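Local coordinates for protein AP endonuclease, family 2 (Brucella melitensis biovar Abortus, PDB 3NGF) that probably interconverts hydroxypyruvate and tartronate semialdehyde as a manganese-binding isomerase of the hyi family, built on a xylose isomerase-like TIM barrel, at residues 16-21 against 247-252; 28-33 against 58-63; 42-47 against 66-71; 109-114 against 158-163. All blocks are in the same frame, centred on the assembly; numbering follows the deposited sequence.

Contact 1: residues 16-21 against 247-252. With MN (manganese (II) ion), chain C.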
loop_
_atom_site.group_PDB
_atom_site.type_symbol
_atom_site.label_atom_id
_atom_site.label_comp_id
_atom_site.label_asym_id
_atom_site.label_seq_id
_atom_site.Cartn_x
_atom_site.Cartn_y
_atom_site.Cartn_z
ATOM N N LEU A 16 1.913 -6.077 -8.821
ATOM C CA LEU A 16 1.387 -6.656 -10.062
ATOM C C LEU A 16 0.358 -5.769 -10.769
ATOM O O LEU A 16 -0.093 -6.126 -11.850
ATOM C CB LEU A 16 0.805 -8.052 -9.799
ATOM C CG LEU A 16 1.711 -9.032 -9.057
ATOM C CD1 LEU A 16 1.063 -10.433 -9.046
ATOM C CD2 LEU A 16 3.155 -9.145 -9.670
ATOM N N SER A 17 -0.026 -4.636 -10.171
ATOM C CA SER A 17 -0.867 -3.660 -10.837
ATOM C C SER A 17 0.012 -2.776 -11.729
ATOM O O SER A 17 -0.407 -2.410 -12.829
ATOM C CB SER A 17 -1.649 -2.790 -9.824
ATOM O OG SER A 17 -2.585 -3.581 -9.070
ATOM N N THR A 18 1.217 -2.448 -11.263
ATOM C CA THR A 18 2.114 -1.531 -12.021
ATOM C C THR A 18 3.254 -2.228 -12.782
ATOM O O THR A 18 3.749 -1.690 -13.792
ATOM C CB THR A 18 2.704 -0.431 -11.117
ATOM O OG1 THR A 18 3.621 -0.987 -10.169
ATOM C CG2 THR A 18 1.579 0.393 -10.402
ATOM N N MET A 19 3.677 -3.394 -12.298
ATOM C CA MET A 19 4.757 -4.176 -12.935
ATOM C C MET A 19 4.212 -5.345 -13.710
ATOM O O MET A 19 3.105 -5.812 -13.447
ATOM C CB MET A 19 5.766 -4.700 -11.910
ATOM C CG MET A 19 6.458 -3.619 -11.081
ATOM S SD MET A 19 7.507 -4.225 -9.774
ATOM C CE MET A 19 8.722 -5.183 -10.717
ATOM N N PHE A 20 5.030 -5.840 -14.643
ATOM C CA PHE A 20 4.694 -6.991 -15.469
ATOM C C PHE A 20 3.429 -6.801 -16.322
ATOM O O PHE A 20 2.770 -7.783 -16.696
ATOM C CB PHE A 20 4.588 -8.252 -14.595
ATOM C CG PHE A 20 5.856 -8.591 -13.895
ATOM C CD1 PHE A 20 6.915 -9.132 -14.589
ATOM C CD2 PHE A 20 6.004 -8.344 -12.540
ATOM C CE1 PHE A 20 8.091 -9.438 -13.951
ATOM C CE2 PHE A 20 7.161 -8.649 -11.891
ATOM C CZ PHE A 20 8.222 -9.206 -12.600
ATOM N N ASN A 21 3.140 -5.549 -16.708
ATOM C CA ASN A 21 1.941 -5.246 -17.498
ATOM C C ASN A 21 2.084 -5.666 -18.963
ATOM O O ASN A 21 1.166 -5.484 -19.777
ATOM C CB ASN A 21 1.574 -3.763 -17.418
ATOM C CG ASN A 21 0.906 -3.375 -16.123
ATOM O OD1 ASN A 21 1.055 -4.022 -15.056
ATOM N ND2 ASN A 21 0.146 -2.281 -16.198
ATOM N N GLU A 247 6.008 -0.342 -6.211
ATOM C CA GLU A 247 4.910 0.297 -6.884
ATOM C C GLU A 247 5.484 1.378 -7.799
ATOM O O GLU A 247 5.369 2.602 -7.527
ATOM C CB GLU A 247 3.960 0.930 -5.881
ATOM C CG GLU A 247 2.682 1.358 -6.535
ATOM C CD GLU A 247 1.755 2.073 -5.595
ATOM O OE1 GLU A 247 2.197 2.534 -4.519
ATOM O OE2 GLU A 247 0.580 2.182 -5.963
ATOM N N TYR A 248 6.117 0.912 -8.860
ATOM C CA TYR A 248 6.670 1.796 -9.851
ATOM C C TYR A 248 6.243 1.337 -11.226
ATOM O O TYR A 248 5.862 0.171 -11.443
ATOM C CB TYR A 248 8.200 1.877 -9.727
ATOM C CG TYR A 248 9.007 0.612 -10.041
ATOM C CD1 TYR A 248 9.139 0.144 -11.342
ATOM C CD2 TYR A 248 9.631 -0.108 -9.027
ATOM C CE1 TYR A 248 9.898 -0.991 -11.636
ATOM C CE2 TYR A 248 10.395 -1.257 -9.311
ATOM C CZ TYR A 248 10.532 -1.682 -10.620
ATOM O OH TYR A 248 11.309 -2.789 -10.902
ATOM N N ASN A 249 6.317 2.271 -12.149
ATOM C CA ASN A 249 6.042 1.999 -13.560
ATOM C C ASN A 249 7.355 1.755 -14.271
ATOM O O ASN A 249 8.172 2.667 -14.393
ATOM C CB ASN A 249 5.326 3.180 -14.184
ATOM C CG ASN A 249 4.088 3.567 -13.427
ATOM O OD1 ASN A 249 3.230 2.708 -13.110
ATOM N ND2 ASN A 249 3.943 4.866 -13.162
ATOM N N PRO A 250 7.580 0.525 -14.747
ATOM C CA PRO A 250 8.908 0.277 -15.333
ATOM C C PRO A 250 9.210 1.222 -16.497
ATOM O O PRO A 250 8.302 1.542 -17.283
ATOM C CB PRO A 250 8.806 -1.183 -15.789
ATOM C CG PRO A 250 7.759 -1.802 -14.864
ATOM C CD PRO A 250 6.753 -0.707 -14.687
ATOM N N ARG A 251 10.459 1.675 -16.608
ATOM C CA ARG A 251 10.896 2.489 -17.761
ATOM C C ARG A 251 10.544 1.842 -19.092
ATOM O O ARG A 251 10.035 2.496 -20.007
ATOM C CB ARG A 251 12.413 2.686 -17.729
ATOM C CG ARG A 251 12.907 3.793 -16.836
ATOM C CD ARG A 251 14.425 3.934 -16.985
ATOM N NE ARG A 251 15.107 2.729 -16.512
ATOM C CZ ARG A 251 15.517 2.510 -15.263
ATOM N NH1 ARG A 251 15.365 3.432 -14.319
ATOM N NH2 ARG A 251 16.094 1.351 -14.947
ATOM N N GLY A 252 10.866 0.562 -19.210
ATOM C CA GLY A 252 10.585 -0.196 -20.414
ATOM C C GLY A 252 10.005 -1.541 -20.038
ATOM O O GLY A 252 9.039 -1.614 -19.283
HETATM MN MN MN C . 1.592 3.724 -2.923
HETATM O O HOH W 1 2.881 0.570 -15.015
HETATM O O HOH W 2 -0.517 2.448 -2.795
HETATM O O HOH W 3 0.424 5.060 -4.336
#
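T18 and Y248 make the direct polar link here: the threonine hydroxyl OG1 donates to Y248 O over 2.8 Å, coming in from above the carbonyl plane, 47° out of it. OG1 can do this because it sits between its own backbone N and carbonyl carbon (chi1 68°). The tight part continues on M19, whose SD lies over one face of the Y248 ring, 4.3 Å from the ring centroid and shifted toward the rim, a Met-aromatic contact. A bend at chi3 brings M19 CE to 3.5 Å from Y248 OH. P250 closes in too, its CD 3.3 Å from T18 O. The looser part is water-mediated: one water donates to both T18 O and N249 OD1. E247 CB points away from the 16-21 loop, and its extended chain carries OE1 to the manganese at 2.1 Å, with E150, D185 and Q211 completing the protein ligands. The pair joins the loop between strand 11-15 and helix 25-34 to the loop following strand 243-246, the neighbouring strand across the barrel's closure.

Contact 2: residues 28-33 against 58-63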
loop_
_atom_site.group_PDB
_atom_site.type_symbol
_atom_site.label_atom_id
_atom_site.label_comp_id
_atom_site.label_asym_id
_atom_site.label_seq_id
_atom_site.Cartn_x
_atom_site.Cartn_y
_atom_site.Cartn_z
ATOM N N ARG A 28 1.001 -12.562 -14.304
ATOM C CA ARG A 28 2.034 -11.755 -13.621
ATOM C C ARG A 28 2.633 -12.457 -12.405
ATOM O O ARG A 28 3.777 -12.203 -12.039
ATOM C CB ARG A 28 1.481 -10.365 -13.233
ATOM C CG ARG A 28 0.991 -9.613 -14.482
ATOM C CD ARG A 28 0.481 -8.201 -14.214
ATOM N NE ARG A 28 -0.200 -7.708 -15.400
ATOM C CZ ARG A 28 -1.160 -6.805 -15.416
ATOM N NH1 ARG A 28 -1.537 -6.190 -14.283
ATOM N NH2 ARG A 28 -1.706 -6.467 -16.576
ATOM N N PHE A 29 1.850 -13.352 -11.782
ATOM C CA PHE A 29 2.314 -14.081 -10.607
ATOM C C PHE A 29 3.536 -14.945 -10.932
ATOM O O PHE A 29 4.575 -14.848 -10.256
ATOM C CB PHE A 29 1.189 -14.928 -10.009
ATOM C CG PHE A 29 0.043 -14.109 -9.446
ATOM C CD1 PHE A 29 0.002 -13.790 -8.100
ATOM C CD2 PHE A 29 -0.982 -13.670 -10.269
ATOM C CE1 PHE A 29 -1.043 -13.045 -7.577
ATOM C CE2 PHE A 29 -2.032 -12.923 -9.768
ATOM C CZ PHE A 29 -2.051 -12.592 -8.416
ATOM N N ARG A 30 3.435 -15.737 -11.999
ATOM C CA ARG A 30 4.564 -16.552 -12.470
ATOM C C ARG A 30 5.779 -15.688 -12.843
ATOM O O ARG A 30 6.928 -16.009 -12.508
ATOM C CB ARG A 30 4.152 -17.372 -13.671
ATOM C CG ARG A 30 5.290 -18.267 -14.219
ATOM C CD ARG A 30 4.860 -19.117 -15.417
ATOM N NE ARG A 30 4.414 -18.316 -16.563
ATOM C CZ ARG A 30 5.213 -17.741 -17.464
ATOM N NH1 ARG A 30 6.541 -17.853 -17.391
ATOM N NH2 ARG A 30 4.679 -17.046 -18.458
ATOM N N LEU A 31 5.541 -14.607 -13.568
ATOM C CA LEU A 31 6.670 -13.752 -13.955
ATOM C C LEU A 31 7.407 -13.122 -12.747
ATOM O O LEU A 31 8.643 -13.036 -12.742
ATOM C CB LEU A 31 6.233 -12.704 -14.960
ATOM C CG LEU A 31 5.721 -13.182 -16.321
ATOM C CD1 LEU A 31 5.560 -11.937 -17.221
ATOM C CD2 LEU A 31 6.621 -14.222 -16.982
ATOM N N ALA A 32 6.663 -12.720 -11.719
ATOM C CA ALA A 32 7.241 -12.171 -10.507
ATOM C C ALA A 32 8.053 -13.222 -9.785
ATOM O O ALA A 32 9.169 -12.956 -9.371
ATOM C CB ALA A 32 6.119 -11.608 -9.559
ATOM N N ALA A 33 7.511 -14.429 -9.662
ATOM C CA ALA A 33 8.243 -15.518 -9.002
ATOM C C ALA A 33 9.523 -15.916 -9.777
ATOM O O ALA A 33 10.579 -16.135 -9.166
ATOM C CB ALA A 33 7.321 -16.732 -8.796
ATOM N N LYS A 58 -0.119 -19.995 -4.288
ATOM C CA LYS A 58 0.379 -21.298 -3.845
ATOM C C LYS A 58 1.260 -21.913 -4.916
ATOM O O LYS A 58 2.342 -22.439 -4.607
ATOM C CB LYS A 58 -0.792 -22.219 -3.492
ATOM C CG LYS A 58 -0.410 -23.612 -2.972
ATOM C CD LYS A 58 -1.651 -24.408 -2.599
ATOM C CE LYS A 58 -1.333 -25.806 -2.104
ATOM N NZ LYS A 58 -2.606 -26.589 -1.896
ATOM N N GLN A 59 0.810 -21.852 -6.167
ATOM C CA GLN A 59 1.486 -22.546 -7.257
ATOM C C GLN A 59 2.840 -21.901 -7.568
ATOM O O GLN A 59 3.786 -22.584 -8.001
ATOM C CB GLN A 59 0.587 -22.583 -8.494
ATOM C CG GLN A 59 1.225 -23.308 -9.671
ATOM C CD GLN A 59 0.235 -23.599 -10.793
ATOM O OE1 GLN A 59 -0.998 -23.693 -10.569
ATOM N NE2 GLN A 59 0.771 -23.732 -12.028
ATOM N N HIS A 60 2.925 -20.598 -7.340
ATOM C CA HIS A 60 4.123 -19.841 -7.617
ATOM C C HIS A 60 4.928 -19.450 -6.363
ATOM O O HIS A 60 5.855 -18.627 -6.456
ATOM C CB HIS A 60 3.757 -18.644 -8.506
ATOM C CG HIS A 60 3.095 -19.064 -9.780
ATOM N ND1 HIS A 60 3.744 -19.840 -10.709
ATOM C CD2 HIS A 60 1.839 -18.880 -10.257
ATOM C CE1 HIS A 60 2.927 -20.112 -11.710
ATOM N NE2 HIS A 60 1.766 -19.537 -11.466
ATOM N N ASN A 61 4.581 -20.039 -5.221
ATOM C CA ASN A 61 5.302 -19.817 -3.967
ATOM C C ASN A 61 5.471 -18.344 -3.632
ATOM O O ASN A 61 6.595 -17.843 -3.511
ATOM C CB ASN A 61 6.660 -20.489 -4.037
ATOM C CG ASN A 61 6.551 -21.930 -4.423
ATOM O OD1 ASN A 61 6.908 -22.321 -5.548
ATOM N ND2 ASN A 61 6.024 -22.738 -3.515
ATOM N N LEU A 62 4.340 -17.656 -3.512
ATOM C CA LEU A 62 4.330 -16.219 -3.263
ATOM C C LEU A 62 3.476 -15.882 -2.051
ATOM O O LEU A 62 2.473 -16.538 -1.807
ATOM C CB LEU A 62 3.733 -15.480 -4.453
ATOM C CG LEU A 62 4.532 -15.433 -5.756
ATOM C CD1 LEU A 62 3.645 -14.884 -6.907
ATOM C CD2 LEU A 62 5.803 -14.581 -5.592
ATOM N N THR A 63 3.898 -14.870 -1.310
ATOM C CA THR A 63 3.132 -14.298 -0.199
ATOM C C THR A 63 2.384 -13.074 -0.700
ATOM O O THR A 63 2.962 -12.218 -1.387
ATOM C CB THR A 63 4.082 -13.844 0.906
ATOM O OG1 THR A 63 4.747 -14.988 1.453
ATOM C CG2 THR A 63 3.340 -13.036 1.995
#
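R30 CB lies over one face of the H60 imidazole. It is a CH-pi contact: R30 CB stands 3.9 Å from the ring centroid, 23° off the normal, while Q59 CG covers the opposite face, so the imidazole is held between two aliphatic groups. R30 CG, anti to its backbone N (chi1 -180°), runs on past H60 CE1, and the guanidinium turns off to pair with E34 in its own helix. The apolar contacts centre on L62. Its CD1 comes 4.0 Å from F29 CB and sits at the edge of the F29 ring, near the ring plane; its CD2 lies 4.1 Å from A33 CB. Contacts with backbone oxygens complete the fit, A33 CB touching H60 O at 3.3 Å and L62 CD1 touching F29 O at 3.5 Å. No hydrogen bond crosses. Helix 50-59 ends in a Schellman motif with N61 as its C-prime residue, and the chain then turns into strand 63-68. The contact sets helix 25-34 against the C-terminal end of helix 50-59, successive outer helices of a TIM barrel.

Contact 3: residues 42-47 against 66-71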
loop_
_atom_site.group_PDB
_atom_site.type_symbol
_atom_site.label_atom_id
_atom_site.label_comp_id
_atom_site.label_asym_id
_atom_site.label_seq_id
_atom_site.Cartn_x
_atom_site.Cartn_y
_atom_site.Cartn_z
ATOM N N PHE A 42 -0.892 -5.744 -4.946
ATOM C CA PHE A 42 -1.608 -5.130 -6.057
ATOM C C PHE A 42 -2.743 -4.318 -5.464
ATOM O O PHE A 42 -2.955 -4.386 -4.259
ATOM C CB PHE A 42 -2.122 -6.158 -7.109
ATOM C CG PHE A 42 -2.705 -7.405 -6.511
ATOM C CD1 PHE A 42 -3.935 -7.366 -5.870
ATOM C CD2 PHE A 42 -2.024 -8.602 -6.570
ATOM C CE1 PHE A 42 -4.483 -8.530 -5.293
ATOM C CE2 PHE A 42 -2.571 -9.759 -6.009
ATOM C CZ PHE A 42 -3.773 -9.731 -5.389
ATOM N N LEU A 43 -3.454 -3.527 -6.261
ATOM C CA LEU A 43 -4.496 -2.678 -5.690
ATOM C C LEU A 43 -5.762 -3.466 -5.375
ATOM O O LEU A 43 -6.145 -3.602 -4.200
ATOM C CB LEU A 43 -4.787 -1.494 -6.616
ATOM C CG LEU A 43 -3.726 -0.406 -6.464
ATOM C CD1 LEU A 43 -2.459 -0.804 -7.132
ATOM C CD2 LEU A 43 -4.227 0.955 -6.978
ATOM N N PHE A 44 -6.387 -4.027 -6.407
ATOM C CA PHE A 44 -7.727 -4.611 -6.265
ATOM C C PHE A 44 -7.854 -6.003 -6.853
ATOM O O PHE A 44 -7.660 -6.187 -8.051
ATOM C CB PHE A 44 -8.793 -3.685 -6.888
ATOM C CG PHE A 44 -8.650 -2.233 -6.503
ATOM C CD1 PHE A 44 -8.895 -1.804 -5.204
ATOM C CD2 PHE A 44 -8.276 -1.281 -7.445
ATOM C CE1 PHE A 44 -8.777 -0.460 -4.847
ATOM C CE2 PHE A 44 -8.141 0.053 -7.085
ATOM C CZ PHE A 44 -8.398 0.465 -5.788
ATOM N N PRO A 45 -8.203 -6.993 -6.020
ATOM C CA PRO A 45 -8.436 -8.351 -6.526
ATOM C C PRO A 45 -9.889 -8.646 -6.920
ATOM O O PRO A 45 -10.192 -9.770 -7.343
ATOM C CB PRO A 45 -8.077 -9.203 -5.327
ATOM C CG PRO A 45 -8.498 -8.368 -4.175
ATOM C CD PRO A 45 -8.218 -6.949 -4.550
ATOM N N TYR A 46 -10.776 -7.660 -6.803
ATOM C CA TYR A 46 -12.211 -7.928 -6.708
ATOM C C TYR A 46 -12.858 -8.355 -8.021
ATOM O O TYR A 46 -13.979 -8.881 -7.994
ATOM C CB TYR A 46 -12.955 -6.738 -6.062
ATOM C CG TYR A 46 -12.323 -6.383 -4.734
ATOM C CD1 TYR A 46 -12.378 -7.267 -3.670
ATOM C CD2 TYR A 46 -11.597 -5.220 -4.567
ATOM C CE1 TYR A 46 -11.774 -7.005 -2.492
ATOM C CE2 TYR A 46 -10.987 -4.941 -3.376
ATOM C CZ TYR A 46 -11.053 -5.842 -2.339
ATOM O OH TYR A 46 -10.434 -5.585 -1.130
ATOM N N ASP A 47 -12.173 -8.136 -9.156
ATOM C CA ASP A 47 -12.676 -8.609 -10.457
ATOM C C ASP A 47 -12.256 -10.051 -10.758
ATOM O O ASP A 47 -12.586 -10.574 -11.833
ATOM C CB ASP A 47 -12.262 -7.671 -11.607
ATOM C CG ASP A 47 -13.212 -7.761 -12.836
ATOM O OD1 ASP A 47 -14.471 -7.815 -12.679
ATOM O OD2 ASP A 47 -12.690 -7.758 -13.980
ATOM N N LEU A 66 -0.015 -7.224 0.529
ATOM C CA LEU A 66 -0.896 -6.052 0.645
ATOM C C LEU A 66 -1.901 -6.046 -0.490
ATOM O O LEU A 66 -1.587 -6.459 -1.606
ATOM C CB LEU A 66 -0.060 -4.752 0.586
ATOM C CG LEU A 66 -0.870 -3.431 0.595
ATOM C CD1 LEU A 66 -1.247 -3.107 2.001
ATOM C CD2 LEU A 66 -0.090 -2.278 -0.056
ATOM N N PHE A 67 -3.113 -5.578 -0.208
ATOM C CA PHE A 67 -4.000 -5.044 -1.238
ATOM C C PHE A 67 -4.985 -4.052 -0.607
ATOM O O PHE A 67 -4.950 -3.804 0.615
ATOM C CB PHE A 67 -4.699 -6.128 -2.075
ATOM C CG PHE A 67 -5.570 -7.073 -1.274
ATOM C CD1 PHE A 67 -6.932 -6.785 -1.094
ATOM C CD2 PHE A 67 -5.030 -8.212 -0.692
ATOM C CE1 PHE A 67 -7.763 -7.654 -0.355
ATOM C CE2 PHE A 67 -5.818 -9.083 0.019
ATOM C CZ PHE A 67 -7.185 -8.811 0.195
ATOM N N ASN A 68 -5.763 -3.396 -1.451
ATOM C CA ASN A 68 -6.671 -2.344 -0.975
ATOM C C ASN A 68 -8.074 -2.860 -0.783
ATOM O O ASN A 68 -8.541 -3.741 -1.513
ATOM C CB ASN A 68 -6.746 -1.189 -1.966
ATOM C CG ASN A 68 -5.440 -0.500 -2.190
ATOM O OD1 ASN A 68 -4.422 -0.859 -1.620
ATOM N ND2 ASN A 68 -5.460 0.531 -3.058
ATOM N N MET A 69 -8.785 -2.258 0.165
ATOM C CA MET A 69 -10.223 -2.462 0.267
ATOM C C MET A 69 -10.939 -1.853 -0.965
ATOM O O MET A 69 -10.369 -1.004 -1.659
ATOM C CB MET A 69 -10.738 -1.838 1.566
ATOM C CG MET A 69 -10.059 -2.377 2.821
ATOM S SD MET A 69 -10.882 -1.797 4.291
ATOM C CE MET A 69 -10.092 -2.798 5.568
ATOM N N PRO A 70 -12.185 -2.272 -1.240
ATOM C CA PRO A 70 -12.894 -1.719 -2.408
ATOM C C PRO A 70 -12.912 -0.178 -2.351
ATOM O O PRO A 70 -13.129 0.404 -1.274
ATOM C CB PRO A 70 -14.294 -2.309 -2.278
ATOM C CG PRO A 70 -14.111 -3.571 -1.517
ATOM C CD PRO A 70 -12.953 -3.346 -0.585
ATOM N N PRO A 71 -12.672 0.485 -3.485
ATOM C CA PRO A 71 -12.528 1.948 -3.503
ATOM C C PRO A 71 -13.799 2.761 -3.803
ATOM O O PRO A 71 -13.753 3.996 -3.788
ATOM C CB PRO A 71 -11.556 2.135 -4.646
ATOM C CG PRO A 71 -11.965 1.109 -5.606
ATOM C CD PRO A 71 -12.361 -0.090 -4.801
#
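N68 O takes the hydroxyl of Y46, OH to O 2.7 Å, with the donor tilted 19° from the carbonyl plane. The same residue gives its backbone N to L43 O at 2.8 Å, a nearly straight bond (160° at the hydrogen) lying in the carbonyl plane, so both backbone polar groups of N68 are used by the 42-47 loop. A weak bond from F42 N to L66 O carries on the pairing between neighbouring strands, and F67 CA-H leans on F42 O between the two.

Prolines pack on aromatic rings around these bonds. The Y46 ring is sandwiched, P70 CG over one face at 4.0 Å from the centroid and P45 CD over the other, while its OH reaches the edge of the F67 ring in plane. P71 CG lies over a face of the F44 ring, 4.0 Å from the centroid, the two side chains meeting from opposite directions. F44 CE1 also presses on N68 CB at 3.6 Å, its ring nearly perpendicular to the N68 amide. P45 CD touches F67 CD1, and F42 runs beside F67.

Farther out, Y46 meets Y101 of helix 88-104 edge-to-face, and N68 OD1 has a weak hydrogen bond to H111. The loop after strand 39-41 thus stays joined to the C-terminal end of the adjacent parallel strand 63-68 and the turn after it, at the mouth of a TIM barrel where the metal site lies.

Contact 4: residues 109-114 against 158-163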
loop_
_atom_site.group_PDB
_atom_site.type_symbol
_atom_site.label_atom_id
_atom_site.label_comp_id
_atom_site.label_asym_id
_atom_site.label_seq_id
_atom_site.Cartn_x
_atom_site.Cartn_y
_atom_site.Cartn_z
ATOM N N THR A 109 -2.339 -7.568 5.824
ATOM C CA THR A 109 -2.280 -6.090 5.744
ATOM C C THR A 109 -3.173 -5.571 4.615
ATOM O O THR A 109 -3.068 -6.036 3.493
ATOM C CB THR A 109 -0.824 -5.601 5.536
ATOM O OG1 THR A 109 0.051 -6.279 6.437
ATOM C CG2 THR A 109 -0.722 -4.083 5.737
ATOM N N LEU A 110 -4.052 -4.618 4.933
ATOM C CA LEU A 110 -5.000 -4.065 3.975
ATOM C C LEU A 110 -4.939 -2.551 4.041
ATOM O O LEU A 110 -4.889 -1.992 5.149
ATOM C CB LEU A 110 -6.423 -4.501 4.287
ATOM C CG LEU A 110 -6.693 -5.996 4.208
ATOM C CD1 LEU A 110 -8.081 -6.310 4.804
ATOM C CD2 LEU A 110 -6.611 -6.423 2.753
ATOM N N HIS A 111 -4.943 -1.903 2.884
ATOM C CA HIS A 111 -5.014 -0.452 2.789
ATOM C C HIS A 111 -6.472 -0.003 2.587
ATOM O O HIS A 111 -7.121 -0.389 1.606
ATOM C CB HIS A 111 -4.106 0.021 1.646
ATOM C CG HIS A 111 -4.258 1.459 1.263
ATOM N ND1 HIS A 111 -3.940 1.917 0.000
ATOM C CD2 HIS A 111 -4.678 2.540 1.959
ATOM C CE1 HIS A 111 -4.142 3.221 -0.055
ATOM N NE2 HIS A 111 -4.590 3.625 1.117
ATOM N N ALA A 112 -6.986 0.787 3.521
ATOM C CA ALA A 112 -8.310 1.400 3.379
ATOM C C ALA A 112 -8.164 2.817 2.836
ATOM O O ALA A 112 -7.663 3.697 3.541
ATOM C CB ALA A 112 -9.017 1.417 4.724
ATOM N N MET A 113 -8.607 3.032 1.603
ATOM C CA MET A 113 -8.535 4.340 0.954
ATOM C C MET A 113 -9.568 5.315 1.543
ATOM O O MET A 113 -10.659 4.915 1.975
ATOM C CB MET A 113 -8.730 4.189 -0.558
ATOM C CG MET A 113 -7.648 3.308 -1.239
ATOM S SD MET A 113 -7.725 3.507 -3.022
ATOM C CE MET A 113 -7.014 5.119 -3.253
ATOM N N SER A 114 -9.218 6.593 1.550
ATOM C CA SER A 114 -9.998 7.607 2.263
ATOM C C SER A 114 -10.957 8.432 1.404
ATOM O O SER A 114 -11.980 8.911 1.905
ATOM C CB SER A 114 -9.076 8.553 3.059
ATOM O OG SER A 114 -8.606 7.938 4.252
ATOM N N PRO A 158 -4.800 15.043 -6.604
ATOM C CA PRO A 158 -5.279 16.309 -6.038
ATOM C C PRO A 158 -6.603 16.127 -5.304
ATOM O O PRO A 158 -7.483 15.430 -5.794
ATOM C CB PRO A 158 -5.453 17.230 -7.261
ATOM C CG PRO A 158 -5.274 16.381 -8.463
ATOM C CD PRO A 158 -4.678 15.072 -8.069
ATOM N N GLY A 159 -6.724 16.744 -4.135
ATOM C CA GLY A 159 -7.959 16.703 -3.355
ATOM C C GLY A 159 -8.098 15.486 -2.462
ATOM O O GLY A 159 -9.086 15.364 -1.739
ATOM N N TYR A 160 -7.105 14.599 -2.482
ATOM C CA TYR A 160 -7.110 13.441 -1.589
ATOM C C TYR A 160 -7.069 13.855 -0.112
ATOM O O TYR A 160 -6.415 14.843 0.266
ATOM C CB TYR A 160 -5.948 12.477 -1.903
ATOM C CG TYR A 160 -6.160 11.109 -1.354
ATOM C CD1 TYR A 160 -7.155 10.282 -1.860
ATOM C CD2 TYR A 160 -5.355 10.613 -0.317
ATOM C CE1 TYR A 160 -7.360 8.995 -1.331
ATOM C CE2 TYR A 160 -5.568 9.337 0.218
ATOM C CZ TYR A 160 -6.560 8.536 -0.296
ATOM O OH TYR A 160 -6.776 7.269 0.239
ATOM N N PHE A 161 -7.763 13.081 0.705
ATOM C CA PHE A 161 -7.914 13.342 2.142
ATOM C C PHE A 161 -6.605 13.526 2.894
ATOM O O PHE A 161 -6.505 14.442 3.690
ATOM C CB PHE A 161 -8.687 12.196 2.785
ATOM C CG PHE A 161 -8.801 12.296 4.277
ATOM C CD1 PHE A 161 -9.525 13.341 4.879
ATOM C CD2 PHE A 161 -8.217 11.325 5.079
ATOM C CE1 PHE A 161 -9.633 13.411 6.267
ATOM C CE2 PHE A 161 -8.323 11.383 6.463
ATOM C CZ PHE A 161 -9.035 12.422 7.061
ATOM N N ILE A 162 -5.625 12.649 2.653
ATOM C CA ILE A 162 -4.415 12.606 3.479
ATOM C C ILE A 162 -3.166 12.527 2.596
ATOM O O ILE A 162 -3.020 11.622 1.758
ATOM C CB ILE A 162 -4.474 11.439 4.530
ATOM C CG1 ILE A 162 -3.203 11.376 5.386
ATOM C CG2 ILE A 162 -4.744 10.107 3.853
ATOM C CD1 ILE A 162 -2.968 12.582 6.204
ATOM N N VAL A 163 -2.310 13.539 2.731
ATOM C CA VAL A 163 -1.115 13.673 1.876
ATOM C C VAL A 163 0.163 14.008 2.667
ATOM O O VAL A 163 1.205 14.344 2.066
ATOM C CB VAL A 163 -1.369 14.719 0.739
ATOM C CG1 VAL A 163 -2.526 14.278 -0.150
ATOM C CG2 VAL A 163 -1.663 16.109 1.289
HETATM O O HOH W 4 -4.844 6.264 1.625
#
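S114 and Y160 bury the most surface here, and a single straight bond joins them: S114 N donates to Y160 OH at 2.9 Å, with 174° at the hydrogen. The phenol reaches that far because Y160 CG lies anti to its backbone N (chi1 -161°), throwing the ring across to the end of the 109-114 segment. Its oxygen also rests against M113, 3.5 Å from CA, and M113 CE lies 4.3 Å from Y160 CE1, the two side chains crossing at about a right angle. Y160 OH has a further partner in a water, 2.6 Å away in the plane of the phenol ring. That water is 2.7 Å from H111 NE2 and lies in the imidazole plane as well, so it couples the two rings. Both segments lie at the C-terminal end of the TIM-barrel strands, one comprising strand 109-111 and the residues that follow it, the other part of the long loop between strand 146-149 and helix 165-175. H111 itself touches E150, a manganese ligand, which makes H111 a second-shell residue, with the water and Y160 behind it. F161 completes the contact from beside Y160: its CD2 lies 3.5 Å from both CB and OG of S114, and F129 of helix 122-140 touches S114 as well as meeting the F161 ring.

Overall arrangement
From the N terminus, the chain leaves strand 11-15 into 16-21, whose partner 247-252 comes only after the eighth strand; contact 1 therefore closes the barrel's circuit, and the other three nest inside its loop. Contact 2 ties helix 25-34 to the end of helix 50-59 on the outside. Contact 3 opens within that loop and closes beyond it, so the two cross; F29 meets F42 between them. After contact 3 has closed, contact 4 closes a loop from strand 109-111 to 158-163, before helix 165-175; strand 109-111 pairs with strand 63-68 of contact 3 through backbone bonds. R28 reaches L16 and S17 reaches L43, linking contact 1 to contacts 2 and 3.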